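Local atomic coordinates of hypothetical protein HP_0496 (PDB entry 2PZH), a protein that hydrolyses the thioester bond of long-chain acyl-CoAs and benzoyl-CoA and may take part in phospholipid metabolism. Residues 65-70 against 89-94; 48-53 against 112-117; 56-61 against 103-108. All coordinates share one frame; numbering follows the deposited sequence.

Contact 1: 65-70 against 89-94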
# COMPACT_ATOMS: atom_id res chain seq x y z
N GLY A 65 -15.86 -4.35 -3.37
CA GLY A 65 -17.13 -4.35 -2.65
C GLY A 65 -17.46 -5.65 -1.94
O GLY A 65 -18.37 -5.72 -1.14
N GLN A 66 -16.72 -6.70 -2.25
CA GLN A 66 -16.92 -7.97 -1.57
C GLN A 66 -16.49 -7.90 -0.11
O GLN A 66 -15.66 -7.06 0.27
CB GLN A 66 -16.16 -9.07 -2.31
CG GLN A 66 -16.77 -9.35 -3.69
CD GLN A 66 -16.09 -10.48 -4.42
OE1 GLN A 66 -14.92 -10.79 -4.18
NE2 GLN A 66 -16.83 -11.12 -5.31
N VAL A 67 -17.07 -8.75 0.73
CA VAL A 67 -16.63 -8.90 2.11
C VAL A 67 -15.97 -10.26 2.23
O VAL A 67 -16.52 -11.29 1.82
CB VAL A 67 -17.80 -8.74 3.11
CG1 VAL A 67 -17.33 -8.94 4.57
CG2 VAL A 67 -18.44 -7.32 2.92
N LEU A 68 -14.75 -10.25 2.76
CA LEU A 68 -13.94 -11.44 2.84
C LEU A 68 -13.85 -11.84 4.29
O LEU A 68 -13.78 -11.01 5.17
CB LEU A 68 -12.53 -11.19 2.30
CG LEU A 68 -12.43 -10.58 0.89
CD1 LEU A 68 -10.99 -10.50 0.41
CD2 LEU A 68 -13.30 -11.39 -0.10
N GLU A 69 -13.88 -13.14 4.55
CA GLU A 69 -13.77 -13.62 5.91
C GLU A 69 -12.43 -14.32 6.04
O GLU A 69 -12.11 -15.21 5.26
CB GLU A 69 -14.90 -14.60 6.19
CG GLU A 69 -14.87 -15.16 7.58
CD GLU A 69 -16.14 -15.91 7.88
OE1 GLU A 69 -17.06 -15.27 8.42
OE2 GLU A 69 -16.23 -17.12 7.55
N ILE A 70 -11.65 -13.91 7.04
CA ILE A 70 -10.36 -14.53 7.27
C ILE A 70 -10.49 -15.52 8.43
O ILE A 70 -10.82 -15.14 9.56
CB ILE A 70 -9.25 -13.49 7.56
CG1 ILE A 70 -9.14 -12.50 6.40
CG2 ILE A 70 -7.93 -14.17 7.65
CD1 ILE A 70 -10.18 -11.44 6.42
N TYR A 89 -12.22 -16.54 2.60
CA TYR A 89 -13.40 -16.83 1.81
C TYR A 89 -14.16 -15.55 1.53
O TYR A 89 -14.32 -14.70 2.42
CB TYR A 89 -14.33 -17.76 2.58
CG TYR A 89 -13.98 -19.22 2.46
CD1 TYR A 89 -12.89 -19.77 3.14
CD2 TYR A 89 -14.75 -20.07 1.68
CE1 TYR A 89 -12.59 -21.14 3.02
CE2 TYR A 89 -14.47 -21.41 1.56
CZ TYR A 89 -13.40 -21.95 2.22
OH TYR A 89 -13.19 -23.31 2.04
N CYS A 90 -14.69 -15.43 0.32
CA CYS A 90 -15.63 -14.36 0.05
C CYS A 90 -16.96 -14.79 0.59
O CYS A 90 -17.45 -15.86 0.21
CB CYS A 90 -15.80 -14.09 -1.45
SG CYS A 90 -17.03 -12.82 -1.76
N ILE A 91 -17.55 -13.97 1.47
CA ILE A 91 -18.85 -14.32 2.08
C ILE A 91 -20.00 -13.40 1.69
O ILE A 91 -21.16 -13.73 1.97
CB ILE A 91 -18.77 -14.38 3.64
CG1 ILE A 91 -18.37 -13.01 4.20
CG2 ILE A 91 -17.81 -15.48 4.08
CD1 ILE A 91 -18.41 -12.92 5.75
N GLN A 92 -19.69 -12.25 1.09
CA GLN A 92 -20.73 -11.32 0.63
C GLN A 92 -20.25 -10.62 -0.62
O GLN A 92 -19.04 -10.41 -0.79
CB GLN A 92 -21.01 -10.24 1.67
CG GLN A 92 -21.45 -10.72 3.01
CD GLN A 92 -21.69 -9.55 3.96
OE1 GLN A 92 -22.15 -8.47 3.54
NE2 GLN A 92 -21.37 -9.76 5.24
N ASN A 93 -21.18 -10.24 -1.49
CA ASN A 93 -20.83 -9.34 -2.60
C ASN A 93 -21.37 -7.95 -2.29
O ASN A 93 -22.09 -7.77 -1.30
CB ASN A 93 -21.33 -9.91 -3.93
CG ASN A 93 -22.81 -10.31 -3.88
OD1 ASN A 93 -23.65 -9.49 -3.58
ND2 ASN A 93 -23.10 -11.58 -4.18
N ALA A 94 -21.03 -6.94 -3.10
CA ALA A 94 -21.49 -5.58 -2.80
C ALA A 94 -23.00 -5.44 -2.89
O ALA A 94 -23.58 -4.61 -2.20
CB ALA A 94 -20.81 -4.54 -3.68

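Contact 2: 48-53 against 112-117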
# COMPACT_ATOMS: atom_id res chain seq x y z
N VAL A 48 9.66 -9.66 19.60
CA VAL A 48 8.73 -9.40 18.51
C VAL A 48 8.60 -10.66 17.65
O VAL A 48 9.51 -11.50 17.61
CB VAL A 48 9.20 -8.16 17.70
CG1 VAL A 48 10.16 -8.56 16.58
CG2 VAL A 48 8.02 -7.36 17.18
N PHE A 49 7.45 -10.84 16.99
CA PHE A 49 7.28 -11.99 16.10
C PHE A 49 7.91 -11.68 14.77
O PHE A 49 7.83 -10.55 14.29
CB PHE A 49 5.80 -12.30 15.87
CG PHE A 49 5.15 -13.00 17.02
CD1 PHE A 49 5.32 -14.36 17.19
CD2 PHE A 49 4.38 -12.30 17.93
CE1 PHE A 49 4.74 -15.02 18.26
CE2 PHE A 49 3.78 -12.95 19.01
CZ PHE A 49 3.96 -14.31 19.16
N VAL A 50 8.54 -12.67 14.17
CA VAL A 50 9.11 -12.44 12.85
C VAL A 50 8.72 -13.56 11.92
O VAL A 50 8.83 -14.74 12.25
CB VAL A 50 10.64 -12.24 12.86
CG1 VAL A 50 10.99 -10.98 13.63
CG2 VAL A 50 11.35 -13.46 13.44
N ILE A 51 8.23 -13.17 10.76
CA ILE A 51 7.80 -14.12 9.75
C ILE A 51 9.03 -14.80 9.18
O ILE A 51 10.02 -14.15 8.84
CB ILE A 51 6.91 -13.41 8.69
CG1 ILE A 51 6.36 -14.40 7.66
CG2 ILE A 51 7.64 -12.23 8.05
CD1 ILE A 51 5.01 -13.93 7.09
N ARG A 52 8.97 -16.13 9.14
CA ARG A 52 10.04 -16.96 8.61
C ARG A 52 9.74 -17.37 7.19
O ARG A 52 10.60 -17.35 6.33
CB ARG A 52 10.20 -18.25 9.44
CG ARG A 52 10.58 -18.06 10.89
CD ARG A 52 11.91 -17.35 11.00
NE ARG A 52 12.46 -17.48 12.34
CZ ARG A 52 13.45 -16.73 12.81
NH1 ARG A 52 13.99 -15.79 12.05
NH2 ARG A 52 13.88 -16.91 14.05
N SER A 53 8.51 -17.80 6.94
CA SER A 53 8.18 -18.34 5.64
C SER A 53 6.69 -18.31 5.38
O SER A 53 5.87 -18.32 6.30
CB SER A 53 8.69 -19.77 5.50
OG SER A 53 7.99 -20.65 6.40
N GLY A 112 8.74 -16.94 14.04
CA GLY A 112 9.60 -17.14 15.20
C GLY A 112 9.41 -15.96 16.13
O GLY A 112 8.75 -14.99 15.78
N PHE A 113 9.96 -16.04 17.34
CA PHE A 113 9.98 -14.88 18.23
C PHE A 113 11.44 -14.54 18.48
O PHE A 113 12.27 -15.42 18.67
CB PHE A 113 9.24 -15.18 19.54
CG PHE A 113 8.78 -13.95 20.27
CD1 PHE A 113 7.64 -13.26 19.86
CD2 PHE A 113 9.48 -13.48 21.37
CE1 PHE A 113 7.20 -12.12 20.54
CE2 PHE A 113 9.05 -12.34 22.06
CZ PHE A 113 7.90 -11.66 21.64
N VAL A 114 11.76 -13.25 18.44
CA VAL A 114 13.16 -12.84 18.50
C VAL A 114 13.34 -11.59 19.36
O VAL A 114 12.41 -10.82 19.54
CB VAL A 114 13.72 -12.55 17.07
CG1 VAL A 114 13.80 -13.85 16.26
CG2 VAL A 114 12.87 -11.52 16.37
N ASN A 115 14.55 -11.41 19.91
CA ASN A 115 14.91 -10.14 20.53
C ASN A 115 15.04 -9.08 19.44
O ASN A 115 15.48 -9.37 18.33
CB ASN A 115 16.23 -10.27 21.30
CG ASN A 115 16.69 -8.95 21.88
OD1 ASN A 115 17.23 -8.09 21.17
ND2 ASN A 115 16.49 -8.77 23.19
N ARG A 116 14.67 -7.84 19.76
CA ARG A 116 14.69 -6.77 18.76
C ARG A 116 16.10 -6.45 18.24
O ARG A 116 16.35 -6.47 17.04
CB ARG A 116 14.03 -5.50 19.30
CG ARG A 116 12.51 -5.54 19.31
CD ARG A 116 11.95 -4.17 19.67
NE ARG A 116 10.51 -4.21 19.87
CZ ARG A 116 9.92 -4.61 20.99
NH1 ARG A 116 8.60 -4.61 21.09
NH2 ARG A 116 10.66 -5.02 22.02
N SER A 117 17.01 -6.13 19.16
CA SER A 117 18.39 -5.83 18.78
C SER A 117 19.04 -7.03 18.11
O SER A 117 19.29 -7.03 16.90
CB SER A 117 19.21 -5.41 20.01
OG SER A 117 18.85 -4.11 20.43

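Contact 3: 56-61 against 103-108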
# COMPACT_ATOMS: atom_id res chain seq x y z
N ALA A 56 1.58 -19.93 0.05
CA ALA A 56 0.27 -19.37 -0.30
C ALA A 56 -0.25 -19.90 -1.63
O ALA A 56 0.49 -20.04 -2.61
CB ALA A 56 0.31 -17.86 -0.28
N ASP A 57 -1.55 -20.20 -1.66
CA ASP A 57 -2.23 -20.63 -2.85
C ASP A 57 -3.35 -19.64 -3.15
O ASP A 57 -4.00 -19.16 -2.23
CB ASP A 57 -2.83 -22.02 -2.65
CG ASP A 57 -1.76 -23.08 -2.52
OD1 ASP A 57 -0.92 -23.18 -3.44
OD2 ASP A 57 -1.76 -23.81 -1.50
N PHE A 58 -3.54 -19.34 -4.43
CA PHE A 58 -4.56 -18.40 -4.88
C PHE A 58 -5.68 -19.16 -5.56
O PHE A 58 -5.42 -20.06 -6.35
CB PHE A 58 -3.93 -17.38 -5.82
CG PHE A 58 -2.89 -16.54 -5.15
CD1 PHE A 58 -1.60 -17.03 -5.00
CD2 PHE A 58 -3.21 -15.30 -4.61
CE1 PHE A 58 -0.62 -16.26 -4.35
CE2 PHE A 58 -2.24 -14.54 -3.97
CZ PHE A 58 -0.95 -15.03 -3.83
N PHE A 59 -6.91 -18.82 -5.21
CA PHE A 59 -8.08 -19.49 -5.78
C PHE A 59 -8.92 -18.45 -6.52
O PHE A 59 -8.37 -17.65 -7.28
CB PHE A 59 -8.84 -20.22 -4.67
CG PHE A 59 -8.00 -21.26 -3.99
CD1 PHE A 59 -7.88 -22.52 -4.55
CD2 PHE A 59 -7.32 -20.98 -2.81
CE1 PHE A 59 -7.10 -23.50 -3.94
CE2 PHE A 59 -6.55 -21.96 -2.18
CZ PHE A 59 -6.43 -23.22 -2.76
N THR A 60 -10.23 -18.41 -6.29
CA THR A 60 -11.03 -17.41 -6.99
C THR A 60 -10.70 -15.99 -6.53
O THR A 60 -10.83 -15.67 -5.36
CB THR A 60 -12.55 -17.67 -6.83
OG1 THR A 60 -12.87 -18.94 -7.39
CG2 THR A 60 -13.36 -16.57 -7.56
N PRO A 61 -10.27 -15.13 -7.46
CA PRO A 61 -9.92 -13.76 -7.07
C PRO A 61 -11.10 -12.96 -6.53
O PRO A 61 -12.22 -13.08 -7.03
CB PRO A 61 -9.46 -13.12 -8.39
CG PRO A 61 -9.96 -14.01 -9.48
CD PRO A 61 -10.06 -15.38 -8.89
N LYS A 103 -13.72 -19.91 -1.65
CA LYS A 103 -12.34 -19.71 -1.23
C LYS A 103 -11.61 -18.81 -2.20
O LYS A 103 -11.74 -18.96 -3.42
CB LYS A 103 -11.61 -21.04 -1.12
CG LYS A 103 -10.28 -20.94 -0.40
CD LYS A 103 -9.80 -22.29 0.09
CE LYS A 103 -9.76 -23.32 -1.02
NZ LYS A 103 -9.11 -24.58 -0.50
N VAL A 104 -10.82 -17.90 -1.65
CA VAL A 104 -10.08 -16.91 -2.42
C VAL A 104 -8.56 -17.12 -2.30
O VAL A 104 -7.81 -16.86 -3.24
CB VAL A 104 -10.49 -15.50 -1.95
CG1 VAL A 104 -9.55 -14.42 -2.50
CG2 VAL A 104 -11.94 -15.22 -2.37
N PHE A 105 -8.11 -17.60 -1.14
CA PHE A 105 -6.70 -17.60 -0.79
C PHE A 105 -6.51 -18.50 0.41
O PHE A 105 -7.38 -18.56 1.28
CB PHE A 105 -6.31 -16.16 -0.42
CG PHE A 105 -4.88 -15.97 0.03
CD1 PHE A 105 -3.87 -15.77 -0.91
CD2 PHE A 105 -4.54 -15.97 1.39
CE1 PHE A 105 -2.54 -15.59 -0.51
CE2 PHE A 105 -3.22 -15.75 1.80
CZ PHE A 105 -2.21 -15.57 0.84
N ALA A 106 -5.38 -19.20 0.45
CA ALA A 106 -4.99 -19.90 1.67
C ALA A 106 -3.50 -19.67 1.90
O ALA A 106 -2.73 -19.52 0.94
CB ALA A 106 -5.29 -21.38 1.58
N SER A 107 -3.09 -19.65 3.16
CA SER A 107 -1.66 -19.59 3.45
C SER A 107 -1.30 -20.43 4.66
O SER A 107 -2.13 -20.73 5.51
CB SER A 107 -1.19 -18.16 3.64
OG SER A 107 -1.86 -17.52 4.71
N GLU A 108 -0.04 -20.82 4.71
CA GLU A 108 0.53 -21.41 5.89
C GLU A 108 1.74 -20.56 6.15
O GLU A 108 2.58 -20.40 5.28
CB GLU A 108 0.97 -22.85 5.63
CG GLU A 108 1.62 -23.49 6.83
CD GLU A 108 2.00 -24.95 6.58
OE1 GLU A 108 1.17 -25.70 6.02
OE2 GLU A 108 3.11 -25.34 6.99
O HOH W 1 -7.26 -15.32 -5.41
O HOH W 2 -12.71 -20.84 -5.05

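Contact 1: 65-70 against 89-94
Val67 to Glu69 run antiparallel to Tyr89 to Gln92, the two short strand axes 4.5 Å apart at closest approach with their directions at 132°, at the open end of the hairpin formed by strands 67-77 and 81-92 of the hot-dog sheet. A classic beta bulge interrupts the ladder. Ile91 and Gln92 both face Val67, whose carbonyl O takes a good bond from Ile91 N at 2.9 Å and a weak one from Gln92 N. Beyond the bulge Glu69 and Tyr89 exchange a pair of backbone bonds, the shorter from Glu69 N to Tyr89 O at 2.7 Å.

The bulge puts Ile91 beside Glu69 as well. With CG1 set between its backbone N and carbonyl carbon (chi1 62°), Ile91 lays CG2 against Glu69 CB at 3.7 Å, and the two side chains cross at about a right angle; the Glu69 carboxylate itself is held by a salt bridge to Arg71. On the same face Gln92 lies alongside Val67, CB to CB. Leu68 and Cys90 share the other face of the sheet, where Cys90 also packs on Phe102 and Val104 of the adjoining strand 102-114. There Leu68 CD2 rests on Cys90 CB at 3.9 Å. The amide of Gln66, its OE1 bound by Ser63 N, reaches over Cys90, with CD 3.7 Å from the sulfur SG.

Contact 2: 48-53 against 112-117
Phe49 and Phe113 meet on one side of the sheet in a T-shaped stack: the edge of Phe113 drives into the face of Phe49, the planes stand at 77° and the centroids are 4.8 Å apart. Phe113 CD1 sits over the centre of the Phe49 ring. Phe113 gets there because its CG lies opposite the backbone N (chi1 -159°), which swings the ring back across the neighbouring strand, so that one of its faces also rides over the backbone of Val48, with CZ 3.4 Å from Val48 N. Ile124 and Pro125 pack against the same ring.

The other side of the sheet carries valines. Val114 CG2 touches both Val48 CG1, at 4.0 Å, and Val50 CG1, at 3.4 Å; the second approach is tighter than normal van der Waals contact. Val50 and Val114 cross at about a right angle, and Tyr119 adds to the packing on Val50.

Four backbone bonds tie the strands, two between Val48 and Val114 and two between Val50 and Gly112; Val50 N to Gly112 O is 2.8 Å. Farther out, Arg52 bends at chi2 (-61°) and folds back past Gly112, where the lack of a side chain leaves room for NE. Its NH2 ends 3.8 Å from Val114 CG1, while Val50 CG2 lies over one face of the guanidinium. At the far polar edge Arg116 is salt-bridged to Glu43 and to Glu15 of the third subunit. The antiparallel ladder gives way to a classic beta bulge at Arg52 and Ser53, which both face Lys110, and Ser53 pairs with a strand of the third subunit, so that the hot-dog sheet continues across the subunit interface.

Contact 3: 56-61 against 103-108
Strands 47-58 and 102-114 are neighbours in the antiparallel hot-dog sheet, and here the first of them runs out into a loop alongside the second. Asp57 and Ala106 form a hydrogen-bonded pair, Asp57 N reaching Ala106 O at 2.9 Å. Past it Phe59 N bonds to Val104 O from well above the carbonyl plane (56°), whereas Thr60 N, at 3.3 Å, uses an in-plane lone pair of Lys103 O. Two waters fill in the fraying end: one donates to both Phe59 O and Val104 O, the other donates a hydrogen bond to Lys103 O at 2.7 Å and also bonds Thr60 OG1.

On the face turned toward helix 22-36, Phe105 stretches across to the first strand. Its CZ touches Ala56 CB at 3.6 Å, and its edge meets the face of Phe58 in a T-shaped pair, planes at 69° and centroids 5.2 Å apart. Tyr23 of the helix packs on both of these rings, and Cys27 adds to the cover of Phe105.

The opposite face holds a cation-pi pair. Lys103 bends at its third torsion (54°) to lay CE over the centre of the Phe59 ring, 3.6 Å from the centroid, with NZ over the same face at 4.2 Å. One edge of that ring points at the backbone of Phe105 and Ala106.

Ala56 and Asp57 also pair with a strand of the third subunit, extending the sheet. An antiparallel sheet wrapped round a long helix, here 22-36, is the hot-dog fold, and Phe58 and Phe105 are part of the face it turns to that helix.

Overall arrangement
From the N terminus, the chain passes helix 22-36 and enters strand 47-58, which supplies one side of contact 2 at its start and one side of contact 3 at its end. Strands 67-77 and 81-92 then form the hairpin closed by contact 1. Strand 102-114 returns antiparallel to strand 47-58, closing contact 3 first and contact 2 last. The loops therefore nest: contact 1 lies inside contact 3, and contact 3 inside contact 2. Contacts 1 and 3 touch, Tyr89 CD2 lying 3.5 Å from Lys103 N, whereas contact 2 is centred about 31 Å from contact 1, beyond the chain's centre. Contacts 2 and 3 both reach the third subunit.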